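Local coordinates for teichoic acid biosynthesis protein F (Staphylococcus epidermidis, PDB 3L7I), which is a teichoic acid biosynthesis protein whose modelled part has the two-domain GT-B architecture of a large glycosyltransferase-like family, at residues K370-Y375 with Q708-L713; Y481-N486 with G508-D513; K557-L562 with S588-L593. All blocks are in the same frame, centred on the assembly; numbering follows the deposited sequence.

Contact 1: residues K370-Y375 with Q708-L713; sequences KYIYEY and QYIGDL
The C-terminal helix of this GT-B fold, 706-721, crosses helix 367-379 here, with Tyr375 and Ile372 reaching over to Gln708, Gly711, Asp712 and Ile710. The two short helical segments come within 8.6 Å axis to axis and cross at -61°. Tyr375 does most of the work. A first torsion of 168° swings its ring away from its own backbone N and across the gap, to lie on the other backbone: Gln708 CA sits over one face, 3.7 Å from the centroid of the Tyr375 ring, a CH-pi contact. The extended Gln708 chain passes the hydroxyl, Gln708 CG 3.7 Å from Tyr375 OH. That hydroxyl donates to Asp712 OD1 at 2.7 Å, arriving on the syn side but 30° out of the carboxylate plane. Since OD1 also bonds Tyr380 OH, two tyrosine hydroxyls share one carboxylate oxygen. Gly711 has no side chain, which leaves room for the ring: its CA is 4.0 Å from Tyr375 CD2. One turn back, the contact is purely apolar. CD1 of Ile372 comes to 3.5 Å from Ile710 CG2, and CG1 and CG2 of Ile372 also lie against this methyl; the CG1 branch of Ile710 continues past Ile372 CD1 to Ile483 of strand 481-484. A last helix returning from the second domain to pack on the first is a hallmark of GT-B enzymes.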
ATOM      1  N   LYS A 370      44.081   6.930  11.856  1.00 57.73           N
ATOM      2  CA  LYS A 370      45.118   6.961  10.847  1.00 58.93           C
ATOM      3  C   LYS A 370      46.301   6.086  11.287  1.00 60.03           C
ATOM      4  O   LYS A 370      46.775   5.233  10.515  1.00 61.22           O
ATOM      5  CB  LYS A 370      45.546   8.403  10.534  1.00 58.93           C
ATOM      6  CG  LYS A 370      46.999   8.545   9.993  1.00 60.33           C
ATOM      7  CD  LYS A 370      47.255   9.922   9.376  1.00 60.53           C
ATOM      8  CE  LYS A 370      48.742  10.303   9.365  1.00 61.72           C
ATOM      9  NZ  LYS A 370      49.033  11.453   8.430  1.00 62.35           N
ATOM     10  N   TYR A 371      46.745   6.275  12.532  1.00 59.77           N
ATOM     11  CA  TYR A 371      47.892   5.540  13.060  1.00 60.90           C
ATOM     12  C   TYR A 371      47.609   4.058  13.325  1.00 61.38           C
ATOM     13  O   TYR A 371      48.488   3.216  13.135  1.00 62.80           O
ATOM     14  CB  TYR A 371      48.458   6.235  14.299  1.00 60.62           C
ATOM     15  CG  TYR A 371      49.107   7.550  13.945  1.00 60.71           C
ATOM     16  CD1 TYR A 371      48.347   8.705  13.815  1.00 59.66           C
ATOM     17  CD2 TYR A 371      50.476   7.634  13.707  1.00 62.02           C
ATOM     18  CE1 TYR A 371      48.930   9.903  13.472  1.00 59.91           C
ATOM     19  CE2 TYR A 371      51.067   8.824  13.366  1.00 62.23           C
ATOM     20  CZ  TYR A 371      50.288   9.957  13.246  1.00 61.17           C
ATOM     21  OH  TYR A 371      50.872  11.151  12.904  1.00 61.53           O
ATOM     22  N   ILE A 372      46.391   3.737  13.754  1.00 60.38           N
ATOM     23  CA  ILE A 372      46.020   2.343  13.917  1.00 60.91           C
ATOM     24  C   ILE A 372      46.186   1.687  12.553  1.00 61.97           C
ATOM     25  O   ILE A 372      46.780   0.612  12.441  1.00 63.36           O
ATOM     26  CB  ILE A 372      44.574   2.173  14.484  1.00 59.69           C
ATOM     27  CG1 ILE A 372      44.510   2.679  15.930  1.00 59.02           C
ATOM     28  CG2 ILE A 372      44.112   0.716  14.418  1.00 60.37           C
ATOM     29  CD1 ILE A 372      43.092   2.723  16.518  1.00 57.90           C
ATOM     30  N   TYR A 373      45.714   2.379  11.517  1.00 61.49           N
ATOM     31  CA  TYR A 373      45.781   1.883  10.138  1.00 62.54           C
ATOM     32  C   TYR A 373      47.203   1.752   9.607  1.00 64.24           C
ATOM     33  O   TYR A 373      47.561   0.721   9.031  1.00 65.70           O
ATOM     34  CB  TYR A 373      44.970   2.765   9.191  1.00 61.75           C
ATOM     35  CG  TYR A 373      45.197   2.475   7.726  1.00 63.01           C
ATOM     36  CD1 TYR A 373      44.749   1.292   7.155  1.00 63.77           C
ATOM     37  CD2 TYR A 373      45.852   3.391   6.909  1.00 63.59           C
ATOM     38  CE1 TYR A 373      44.945   1.022   5.808  1.00 65.09           C
ATOM     39  CE2 TYR A 373      46.054   3.136   5.559  1.00 64.93           C
ATOM     40  CZ  TYR A 373      45.593   1.949   5.013  1.00 65.68           C
ATOM     41  OH  TYR A 373      45.785   1.693   3.677  1.00 67.17           O
ATOM     42  N   GLU A 374      48.022   2.778   9.796  1.00 64.21           N
ATOM     43  CA  GLU A 374      49.389   2.695   9.293  1.00 65.96           C
ATOM     44  C   GLU A 374      50.184   1.564   9.973  1.00 67.25           C
ATOM     45  O   GLU A 374      51.081   0.956   9.363  1.00 69.12           O
ATOM     46  CB  GLU A 374      50.089   4.054   9.383  1.00 65.73           C
ATOM     47  CG  GLU A 374      49.337   5.124   8.593  1.00 64.82           C
ATOM     48  CD  GLU A 374      50.135   6.395   8.342  1.00 65.14           C
ATOM     49  OE1 GLU A 374      51.168   6.580   9.029  1.00 65.66           O
ATOM     50  OE2 GLU A 374      49.721   7.203   7.465  1.00 64.97           O
ATOM     51  N   TYR A 375      49.845   1.266  11.224  1.00 66.44           N
ATOM     52  CA  TYR A 375      50.531   0.198  11.921  1.00 67.75           C
ATOM     53  C   TYR A 375      50.097  -1.115  11.333  1.00 68.75           C
ATOM     54  O   TYR A 375      50.912  -1.992  11.100  1.00 70.67           O
ATOM     55  CB  TYR A 375      50.225   0.206  13.413  1.00 66.78           C
ATOM     56  CG  TYR A 375      50.686  -1.059  14.104  1.00 68.21           C
ATOM     57  CD1 TYR A 375      51.959  -1.146  14.673  1.00 69.55           C
ATOM     58  CD2 TYR A 375      49.859  -2.173  14.168  1.00 68.39           C
ATOM     59  CE1 TYR A 375      52.386  -2.305  15.297  1.00 71.06           C
ATOM     60  CE2 TYR A 375      50.270  -3.330  14.786  1.00 69.88           C
ATOM     61  CZ  TYR A 375      51.532  -3.393  15.348  1.00 71.24           C
ATOM     62  OH  TYR A 375      51.920  -4.558  15.960  1.00 73.86           O
ATOM     63  N   GLN A 708      50.007  -0.093  18.103  1.00 67.56           N
ATOM     64  CA  GLN A 708      50.351  -1.494  18.236  1.00 69.72           C
ATOM     65  C   GLN A 708      49.304  -2.257  19.046  1.00 70.54           C
ATOM     66  O   GLN A 708      48.802  -3.286  18.600  1.00 70.56           O
ATOM     67  CB  GLN A 708      51.700  -1.616  18.904  1.00 72.43           C
ATOM     68  CG  GLN A 708      52.053  -3.014  19.290  1.00 75.14           C
ATOM     69  CD  GLN A 708      53.533  -3.144  19.543  1.00 77.60           C
ATOM     70  OE1 GLN A 708      53.991  -4.099  20.176  1.00 80.42           O
ATOM     71  NE2 GLN A 708      54.298  -2.173  19.050  1.00 76.66           N
ATOM     72  N   TYR A 709      48.967  -1.749  20.229  1.00 71.30           N
ATOM     73  CA  TYR A 709      47.927  -2.369  21.048  1.00 72.10           C
ATOM     74  C   TYR A 709      46.608  -2.580  20.284  1.00 69.75           C
ATOM     75  O   TYR A 709      46.086  -3.702  20.257  1.00 70.50           O
ATOM     76  CB  TYR A 709      47.666  -1.600  22.349  1.00 72.97           C
ATOM     77  CG  TYR A 709      46.935  -2.446  23.366  1.00 74.83           C
ATOM     78  CD1 TYR A 709      47.630  -3.246  24.265  1.00 78.08           C
ATOM     79  CD2 TYR A 709      45.547  -2.468  23.407  1.00 73.47           C
ATOM     80  CE1 TYR A 709      46.964  -4.026  25.190  1.00 79.93           C
ATOM     81  CE2 TYR A 709      44.869  -3.255  24.331  1.00 75.27           C
ATOM     82  CZ  TYR A 709      45.578  -4.035  25.221  1.00 78.50           C
ATOM     83  OH  TYR A 709      44.892  -4.826  26.133  1.00 80.43           O
ATOM     84  N   ILE A 710      46.068  -1.525  19.666  1.00 67.07           N
ATOM     85  CA  ILE A 710      44.862  -1.700  18.866  1.00 64.91           C
ATOM     86  C   ILE A 710      45.077  -2.650  17.680  1.00 64.53           C
ATOM     87  O   ILE A 710      44.341  -3.620  17.524  1.00 64.71           O
ATOM     88  CB  ILE A 710      44.247  -0.373  18.393  1.00 62.25           C
ATOM     89  CG1 ILE A 710      43.860   0.469  19.601  1.00 62.75           C
ATOM     90  CG2 ILE A 710      43.005  -0.647  17.556  1.00 60.25           C
ATOM     91  CD1 ILE A 710      42.899  -0.255  20.529  1.00 63.97           C
ATOM     92  N   GLY A 711      46.082  -2.388  16.851  1.00 64.14           N
ATOM     93  CA  GLY A 711      46.333  -3.250  15.712  1.00 63.93           C
ATOM     94  C   GLY A 711      46.457  -4.731  16.078  1.00 66.31           C
ATOM     95  O   GLY A 711      45.956  -5.601  15.363  1.00 65.96           O
ATOM     96  N   ASP A 712      47.139  -5.030  17.181  1.00 68.89           N
ATOM     97  CA  ASP A 712      47.308  -6.421  17.595  1.00 71.47           C
ATOM     98  C   ASP A 712      46.003  -6.945  18.182  1.00 71.54           C
ATOM     99  O   ASP A 712      45.706  -8.139  18.085  1.00 72.73           O
ATOM    100  CB  ASP A 712      48.447  -6.582  18.617  1.00 74.45           C
ATOM    101  CG  ASP A 712      49.839  -6.358  18.008  1.00 74.95           C
ATOM    102  OD1 ASP A 712      49.948  -6.256  16.762  1.00 73.23           O
ATOM    103  OD2 ASP A 712      50.824  -6.279  18.786  1.00 77.18           O
ATOM    104  N   LEU A 713      45.218  -6.059  18.801  1.00 70.41           N
ATOM    105  CA  LEU A 713      43.942  -6.488  19.381  1.00 70.49           C
ATOM    106  C   LEU A 713      43.033  -6.965  18.269  1.00 68.61           C
ATOM    107  O   LEU A 713      42.382  -7.998  18.404  1.00 69.54           O
ATOM    108  CB  LEU A 713      43.251  -5.374  20.166  1.00 69.54           C
ATOM    109  CG  LEU A 713      41.894  -5.789  20.732  1.00 69.63           C
ATOM    110  CD1 LEU A 713      42.084  -6.672  21.929  1.00 72.82           C
ATOM    111  CD2 LEU A 713      41.096  -4.583  21.110  1.00 68.02           C
TER

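Contact 2: residues Y481-N486 with G508-D513; sequences YLISPN and GYPRND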
ATOM      1  N   TYR A 481      34.953  -1.343  22.623  1.00 62.82           N
ATOM      2  CA  TYR A 481      36.191  -0.862  23.230  1.00 63.01           C
ATOM      3  C   TYR A 481      36.228   0.666  23.183  1.00 61.27           C
ATOM      4  O   TYR A 481      35.787   1.268  22.209  1.00 59.93           O
ATOM      5  CB  TYR A 481      37.392  -1.437  22.494  1.00 63.72           C
ATOM      6  CG  TYR A 481      37.594  -2.921  22.728  1.00 65.92           C
ATOM      7  CD1 TYR A 481      37.755  -3.434  24.018  1.00 67.64           C
ATOM      8  CD2 TYR A 481      37.641  -3.815  21.664  1.00 66.53           C
ATOM      9  CE1 TYR A 481      37.956  -4.793  24.232  1.00 69.94           C
ATOM     10  CE2 TYR A 481      37.836  -5.164  21.874  1.00 68.76           C
ATOM     11  CZ  TYR A 481      37.994  -5.650  23.154  1.00 70.48           C
ATOM     12  OH  TYR A 481      38.187  -7.000  23.342  1.00 72.96           O
ATOM     13  N   LEU A 482      36.728   1.282  24.251  1.00 61.53           N
ATOM     14  CA  LEU A 482      36.926   2.718  24.334  1.00 60.24           C
ATOM     15  C   LEU A 482      38.334   3.012  24.849  1.00 60.93           C
ATOM     16  O   LEU A 482      38.758   2.493  25.893  1.00 62.52           O
ATOM     17  CB  LEU A 482      35.908   3.340  25.274  1.00 60.07           C
ATOM     18  CG  LEU A 482      36.142   4.819  25.519  1.00 59.10           C
ATOM     19  CD1 LEU A 482      36.272   5.517  24.198  1.00 57.64           C
ATOM     20  CD2 LEU A 482      35.007   5.383  26.296  1.00 59.08           C
ATOM     21  N   ILE A 483      39.069   3.850  24.123  1.00 59.95           N
ATOM     22  CA  ILE A 483      40.448   4.142  24.496  1.00 60.72           C
ATOM     23  C   ILE A 483      40.510   5.212  25.573  1.00 60.71           C
ATOM     24  O   ILE A 483      39.721   6.168  25.557  1.00 59.50           O
ATOM     25  CB  ILE A 483      41.259   4.569  23.287  1.00 59.96           C
ATOM     26  CG1 ILE A 483      41.433   3.383  22.336  1.00 60.54           C
ATOM     27  CG2 ILE A 483      42.612   5.093  23.708  1.00 60.73           C
ATOM     28  CD1 ILE A 483      42.528   3.576  21.316  1.00 60.52           C
ATOM     29  N   SER A 484      41.434   5.059  26.517  1.00 62.30           N
ATOM     30  CA  SER A 484      41.635   6.099  27.522  1.00 62.56           C
ATOM     31  C   SER A 484      43.094   6.535  27.627  1.00 63.41           C
ATOM     32  O   SER A 484      44.007   5.692  27.615  1.00 64.89           O
ATOM     33  CB  SER A 484      41.133   5.646  28.892  1.00 64.08           C
ATOM     34  OG  SER A 484      41.149   6.716  29.821  1.00 64.31           O
ATOM     35  N   PRO A 485      43.317   7.857  27.730  1.00 62.68           N
ATOM     36  CA  PRO A 485      44.630   8.503  27.846  1.00 63.46           C
ATOM     37  C   PRO A 485      45.178   8.522  29.282  1.00 65.59           C
ATOM     38  O   PRO A 485      46.401   8.583  29.460  1.00 66.98           O
ATOM     39  CB  PRO A 485      44.364   9.943  27.384  1.00 61.82           C
ATOM     40  CG  PRO A 485      43.005   9.954  26.832  1.00 60.22           C
ATOM     41  CD  PRO A 485      42.257   8.840  27.493  1.00 61.00           C
ATOM     42  N   ASN A 486      44.295   8.475  30.279  1.00 66.04           N
ATOM     43  CA  ASN A 486      44.688   8.608  31.687  1.00 68.19           C
ATOM     44  C   ASN A 486      43.561   8.226  32.651  1.00 68.82           C
ATOM     45  O   ASN A 486      42.409   8.118  32.249  1.00 67.37           O
ATOM     46  CB  ASN A 486      45.168  10.038  31.975  1.00 68.08           C
ATOM     47  CG  ASN A 486      44.452  11.073  31.124  1.00 65.66           C
ATOM     48  OD1 ASN A 486      43.285  11.398  31.356  1.00 64.86           O
ATOM     49  ND2 ASN A 486      45.148  11.586  30.119  1.00 64.72           N
ATOM     50  N   GLY A 508      46.570   5.088  25.971  1.00 66.31           N
ATOM     51  CA  GLY A 508      47.054   6.323  25.374  1.00 65.11           C
ATOM     52  C   GLY A 508      46.614   6.404  23.931  1.00 63.32           C
ATOM     53  O   GLY A 508      46.176   5.416  23.352  1.00 63.31           O
ATOM     54  N   TYR A 509      46.719   7.586  23.341  1.00 62.00           N
ATOM     55  CA  TYR A 509      46.228   7.805  21.979  1.00 60.43           C
ATOM     56  C   TYR A 509      47.213   7.350  20.907  1.00 61.11           C
ATOM     57  O   TYR A 509      48.399   7.696  20.932  1.00 62.12           O
ATOM     58  CB  TYR A 509      45.852   9.270  21.777  1.00 58.98           C
ATOM     59  CG  TYR A 509      44.565   9.627  22.446  1.00 58.11           C
ATOM     60  CD1 TYR A 509      43.425   8.891  22.183  1.00 57.52           C
ATOM     61  CD2 TYR A 509      44.477  10.690  23.335  1.00 58.06           C
ATOM     62  CE1 TYR A 509      42.229   9.184  22.778  1.00 56.93           C
ATOM     63  CE2 TYR A 509      43.269  10.999  23.945  1.00 57.48           C
ATOM     64  CZ  TYR A 509      42.144  10.232  23.658  1.00 56.92           C
ATOM     65  OH  TYR A 509      40.911  10.475  24.230  1.00 56.53           O
ATOM     66  N   PRO A 510      46.723   6.546  19.962  1.00 60.78           N
ATOM     67  CA  PRO A 510      47.604   6.148  18.866  1.00 61.54           C
ATOM     68  C   PRO A 510      48.190   7.375  18.173  1.00 60.90           C
ATOM     69  O   PRO A 510      49.342   7.343  17.727  1.00 62.04           O
ATOM     70  CB  PRO A 510      46.651   5.389  17.936  1.00 60.90           C
ATOM     71  CG  PRO A 510      45.694   4.755  18.877  1.00 60.90           C
ATOM     72  CD  PRO A 510      45.460   5.794  19.960  1.00 60.22           C
ATOM     73  N   ARG A 511      47.398   8.446  18.102  1.00 70.44           N
ATOM     74  CA  ARG A 511      47.778   9.670  17.404  1.00 69.78           C
ATOM     75  C   ARG A 511      48.916  10.344  18.134  1.00 69.65           C
ATOM     76  O   ARG A 511      49.588  11.219  17.579  1.00 69.51           O
ATOM     77  CB  ARG A 511      46.606  10.635  17.386  1.00 68.34           C
ATOM     78  CG  ARG A 511      46.054  10.858  18.765  1.00 67.53           C
ATOM     79  CD  ARG A 511      45.844  12.308  19.073  1.00 66.26           C
ATOM     80  NE  ARG A 511      44.426  12.624  19.036  1.00 65.71           N
ATOM     81  CZ  ARG A 511      43.824  13.465  19.881  1.00 64.96           C
ATOM     82  NH1 ARG A 511      42.510  13.685  19.772  1.00 64.85           N
ATOM     83  NH2 ARG A 511      44.530  14.077  20.834  1.00 64.58           N
ATOM     84  N   ASN A 512      49.105   9.947  19.391  1.00 69.83           N
ATOM     85  CA  ASN A 512      50.141  10.517  20.241  1.00 69.97           C
ATOM     86  C   ASN A 512      51.460   9.753  20.143  1.00 71.88           C
ATOM     87  O   ASN A 512      52.497  10.256  20.573  1.00 72.40           O
ATOM     88  CB  ASN A 512      49.671  10.596  21.700  1.00 69.46           C
ATOM     89  CG  ASN A 512      48.718  11.769  21.963  1.00 67.83           C
ATOM     90  OD1 ASN A 512      48.578  12.669  21.140  1.00 67.01           O
ATOM     91  ND2 ASN A 512      48.059  11.751  23.130  1.00 67.59           N
ATOM     92  N   ASP A 513      51.414   8.558  19.551  1.00 73.12           N
ATOM     93  CA  ASP A 513      52.585   7.687  19.415  1.00 75.32           C
ATOM     94  C   ASP A 513      53.827   8.474  18.989  1.00 76.07           C
ATOM     95  O   ASP A 513      54.864   8.445  19.674  1.00 77.30           O
ATOM     96  CB  ASP A 513      52.320   6.550  18.411  1.00 76.55           C
ATOM     97  CG  ASP A 513      51.541   5.359  19.020  1.00 76.81           C
ATOM     98  OD1 ASP A 513      51.305   5.344  20.255  1.00 76.27           O
ATOM     99  OD2 ASP A 513      51.174   4.431  18.245  1.00 77.73           O
TER
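Gly508 lies close against the Ser484-Pro485 backbone, and this is the tight end of the contact. Gly508 N reaches Ser484 O at 3.1 Å with an N-H...O angle of 151°. One residue on, Gly508 CA is 4.1 Å from Pro485 CA, so the backbones touch at this one point. A positive phi of 100° turns the loop at Gly508, a conformation that suits a residue without a CB.

Tyr509 then swings its ring across the pyrrolidine of Pro485, the two crossing obliquely; the model places Pro485 CG implausibly near the ring, so a safer measure is Pro485 CB to Tyr509 CE2 at 3.8 Å. The ring is flanked by its own loop as well: the amide nitrogen of Asn512, itself hydrogen-bonded to Asp629, stands at its edge, in plane, and Tyr509 CD2 lies over the rim of one face of the Arg511 guanidinium.

Around Ile483 the spacing is wider, though this residue buries a good deal of surface. Its CG2 methyl reaches the carbonyl oxygen of Gly508 at 3.6 Å but stays 4.2 Å from Tyr509 CD1, and its CD1 meets Pro510 CD tip to tip at 3.9 Å, a light touch. Even this side is buried: Ile710 of helix 706-721 touches Ile483, and Ile372 of helix 367-379 touches Pro510.

Strand 481-484, helix 487-496 and strand 504-506 form a parallel beta-alpha-beta unit at the edge of the first sheet. The contact joins the C-terminal ends of its two strands, from which Arg511 extends to salt bridges with Asp367 and with Asp629 of helix 626-630.

Contact 3: residues K557-L562 with S588-L593; sequences KYLFEL and SNALDL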
ATOM      1  N   LYS A 557      33.101  37.690   6.549  1.00142.46           N
ATOM      2  CA  LYS A 557      33.926  38.286   5.486  1.00143.16           C
ATOM      3  C   LYS A 557      35.228  38.938   5.994  1.00140.04           C
ATOM      4  O   LYS A 557      36.316  38.596   5.526  1.00138.44           O
ATOM      5  CB  LYS A 557      33.109  39.269   4.626  1.00147.98           C
ATOM      6  CG  LYS A 557      32.302  38.620   3.494  1.00151.67           C
ATOM      7  CD  LYS A 557      33.200  38.121   2.363  1.00151.66           C
ATOM      8  CE  LYS A 557      32.428  37.272   1.354  1.00155.05           C
ATOM      9  NZ  LYS A 557      33.311  36.706   0.288  1.00155.34           N
ATOM     10  N   TYR A 558      35.119  39.869   6.940  1.00165.73           N
ATOM     11  CA  TYR A 558      36.311  40.456   7.558  1.00162.85           C
ATOM     12  C   TYR A 558      36.264  40.399   9.088  1.00160.36           C
ATOM     13  O   TYR A 558      35.320  40.895   9.705  1.00162.00           O
ATOM     14  CB  TYR A 558      36.557  41.886   7.054  1.00165.27           C
ATOM     15  CG  TYR A 558      35.368  42.822   7.154  1.00169.14           C
ATOM     16  CD1 TYR A 558      34.282  42.700   6.290  1.00173.09           C
ATOM     17  CD2 TYR A 558      35.345  43.846   8.096  1.00169.34           C
ATOM     18  CE1 TYR A 558      33.198  43.563   6.376  1.00177.29           C
ATOM     19  CE2 TYR A 558      34.266  44.714   8.188  1.00173.53           C
ATOM     20  CZ  TYR A 558      33.195  44.568   7.327  1.00177.57           C
ATOM     21  OH  TYR A 558      32.125  45.432   7.419  1.00182.32           O
ATOM     22  N   LEU A 559      37.284  39.781   9.688  1.00115.00           N
ATOM     23  CA  LEU A 559      37.339  39.615  11.145  1.00112.88           C
ATOM     24  C   LEU A 559      38.179  40.687  11.822  1.00111.54           C
ATOM     25  O   LEU A 559      39.047  41.285  11.185  1.00111.42           O
ATOM     26  CB  LEU A 559      37.863  38.223  11.541  1.00110.56           C
ATOM     27  CG  LEU A 559      39.246  37.683  11.145  1.00108.54           C
ATOM     28  CD1 LEU A 559      40.352  38.734  11.150  1.00107.48           C
ATOM     29  CD2 LEU A 559      39.609  36.529  12.073  1.00104.54           C
ATOM     30  N   PHE A 560      37.915  40.931  13.106  1.00145.80           N
ATOM     31  CA  PHE A 560      38.793  41.799  13.881  1.00144.39           C
ATOM     32  C   PHE A 560      40.031  41.000  14.226  1.00141.25           C
ATOM     33  O   PHE A 560      39.951  39.817  14.568  1.00140.27           O
ATOM     34  CB  PHE A 560      38.133  42.373  15.145  1.00145.26           C
ATOM     35  CG  PHE A 560      38.821  43.622  15.668  1.00145.03           C
ATOM     36  CD1 PHE A 560      38.384  44.889  15.292  1.00147.70           C
ATOM     37  CD2 PHE A 560      39.918  43.527  16.510  1.00142.60           C
ATOM     38  CE1 PHE A 560      39.021  46.036  15.759  1.00147.87           C
ATOM     39  CE2 PHE A 560      40.558  44.671  16.978  1.00142.62           C
ATOM     40  CZ  PHE A 560      40.108  45.926  16.599  1.00145.21           C
ATOM     41  N   GLU A 561      41.177  41.653  14.108  1.00100.86           N
ATOM     42  CA  GLU A 561      42.449  40.986  14.255  1.00 98.51           C
ATOM     43  C   GLU A 561      42.594  40.271  15.582  1.00 97.05           C
ATOM     44  O   GLU A 561      41.967  40.627  16.581  1.00 95.79           O
ATOM     45  CB  GLU A 561      43.581  41.981  14.070  1.00 98.16           C
ATOM     46  CG  GLU A 561      43.235  43.375  14.496  1.00 99.56           C
ATOM     47  CD  GLU A 561      44.103  44.371  13.785  1.00100.33           C
ATOM     48  OE1 GLU A 561      44.937  43.920  12.967  1.00 99.94           O
ATOM     49  OE2 GLU A 561      43.956  45.587  14.028  1.00101.74           O
ATOM     50  N   LEU A 562      43.449  39.261  15.570  1.00 74.63           N
ATOM     51  CA  LEU A 562      43.630  38.381  16.709  1.00 73.97           C
ATOM     52  C   LEU A 562      43.950  39.189  17.947  1.00 75.13           C
ATOM     53  O   LEU A 562      44.769  40.080  17.896  1.00 76.74           O
ATOM     54  CB  LEU A 562      44.746  37.365  16.417  1.00 74.46           C
ATOM     55  CG  LEU A 562      44.639  36.639  15.076  1.00 74.07           C
ATOM     56  CD1 LEU A 562      45.625  35.486  15.018  1.00 75.03           C
ATOM     57  CD2 LEU A 562      43.227  36.146  14.872  1.00 72.26           C
ATOM     58  N   SER A 588      40.332  30.901   9.785  1.00 64.93           N
ATOM     59  CA  SER A 588      41.511  30.751   8.959  1.00 64.56           C
ATOM     60  C   SER A 588      41.322  31.486   7.664  1.00 66.45           C
ATOM     61  O   SER A 588      42.141  32.335   7.316  1.00 66.63           O
ATOM     62  CB  SER A 588      41.813  29.277   8.687  1.00 64.00           C
ATOM     63  OG  SER A 588      42.909  29.123   7.803  1.00 64.04           O
ATOM     64  N   ASN A 589      40.251  31.183   6.940  1.00 68.14           N
ATOM     65  CA  ASN A 589      40.062  31.851   5.661  1.00 70.28           C
ATOM     66  C   ASN A 589      39.416  33.236   5.742  1.00 71.73           C
ATOM     67  O   ASN A 589      38.788  33.688   4.797  1.00 74.03           O
ATOM     68  CB  ASN A 589      39.440  30.936   4.574  1.00 71.95           C
ATOM     69  CG  ASN A 589      38.161  30.247   5.014  1.00 72.51           C
ATOM     70  OD1 ASN A 589      37.967  29.972   6.190  1.00 71.08           O
ATOM     71  ND2 ASN A 589      37.289  29.941   4.056  1.00 75.40           N
ATOM     72  N   ALA A 590      39.610  33.911   6.871  1.00 72.23           N
ATOM     73  CA  ALA A 590      39.205  35.307   7.030  1.00 73.79           C
ATOM     74  C   ALA A 590      40.401  36.155   7.449  1.00 71.17           C
ATOM     75  O   ALA A 590      40.450  37.353   7.183  1.00 72.70           O
ATOM     76  CB  ALA A 590      38.094  35.428   8.055  1.00 76.27           C
ATOM     77  N   LEU A 591      41.348  35.517   8.127  1.00 71.78           N
ATOM     78  CA  LEU A 591      42.632  36.111   8.481  1.00 69.15           C
ATOM     79  C   LEU A 591      43.432  36.564   7.271  1.00 69.23           C
ATOM     80  O   LEU A 591      43.851  35.727   6.477  1.00 69.02           O
ATOM     81  CB  LEU A 591      43.489  35.044   9.157  1.00 66.14           C
ATOM     82  CG  LEU A 591      43.849  35.148  10.629  1.00 64.71           C
ATOM     83  CD1 LEU A 591      45.047  34.233  10.920  1.00 62.68           C
ATOM     84  CD2 LEU A 591      44.139  36.606  10.969  1.00 65.64           C
ATOM     85  N   ASP A 592      43.688  37.863   7.140  1.00 72.97           N
ATOM     86  CA  ASP A 592      44.659  38.317   6.154  1.00 72.93           C
ATOM     87  C   ASP A 592      46.024  38.458   6.799  1.00 70.74           C
ATOM     88  O   ASP A 592      46.212  39.310   7.657  1.00 71.00           O
ATOM     89  CB  ASP A 592      44.253  39.653   5.548  1.00 75.75           C
ATOM     90  CG  ASP A 592      45.215  40.110   4.448  1.00 76.27           C
ATOM     91  OD1 ASP A 592      45.804  39.234   3.761  1.00 75.54           O
ATOM     92  OD2 ASP A 592      45.375  41.345   4.272  1.00 77.98           O
ATOM     93  N   LEU A 593      46.979  37.629   6.380  1.00 69.59           N
ATOM     94  CA  LEU A 593      48.322  37.644   6.972  1.00 68.57           C
ATOM     95  C   LEU A 593      49.372  38.414   6.144  1.00 70.27           C
ATOM     96  O   LEU A 593      50.568  38.213   6.330  1.00 69.77           O
ATOM     97  CB  LEU A 593      48.824  36.218   7.255  1.00 66.65           C
ATOM     98  CG  LEU A 593      48.146  35.466   8.384  1.00 64.87           C
ATOM     99  CD1 LEU A 593      48.946  34.264   8.818  1.00 63.27           C
ATOM    100  CD2 LEU A 593      47.922  36.401   9.551  1.00 64.76           C
TER
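Ala590 and Leu591, just past the end of helix 585-588, are met by Leu559 and Leu562 of a long surface loop. Ser588 closes the helix; its hydroxyl is tied to Asp602 of strand 600-602, and Ser588 O takes a weak bond from Leu591 N at 3.4 Å where the chain turns. Asn589 is the first residue to leave helical geometry, and it brings the next side chain round to face the other loop. Ala590 presents its methyl directly: Ala590 CB is 4.0 Å from Leu559 CG and 4.4 Å from Lys557 O, so it fits against both the branch point of a leucine and a stretch of backbone. Leu559 gets there with CG between its backbone N and carbonyl carbon (chi1 60°), a crowded position that brings the branch point down onto the alanine.

Both loops connect elements of the second, Rossmann-like domain of the GT-B fold. The 557-562 segment lies on the way from strand 539-543 to helix 566-573. The other loop, with residues 588-593, leads from helix 585-588 to strand 600-602, so the contact bridges two successive connections of the domain.

Leu591 is the most engaged residue of its loop. Its CD2 methyl is shared, 4.0 Å from Leu562 CD2 and 4.3 Å from Leu559 CD1, and the Leu562 side chain crosses it at about a right angle. Leu581 of strand 577-581 touches both Leu562 and Leu591, while Met583 adds to the Leu562 side. Asp592 turns outward, where OD1 makes a weak bond to Ser594 N. Leu593 finally directs its side chain back to Leu581.

Starting from the N terminus, the chain first lays down 370-375, whose partner arrives only with the last helix; contact 1 therefore closes a loop that takes in most of the model and returns the C terminus to the first domain. Contacts 2 and 3 both fall within that loop, one after the other and without crossing. Contact 2 closes a short loop at the edge of the first sheet and lies beside contact 1, with centres about 11 Å apart and Leu713 packing on Tyr481. Contact 3 closes another short loop, on the second domain, with its centre about 39 Å from that of contact 1, across the middle of the chain.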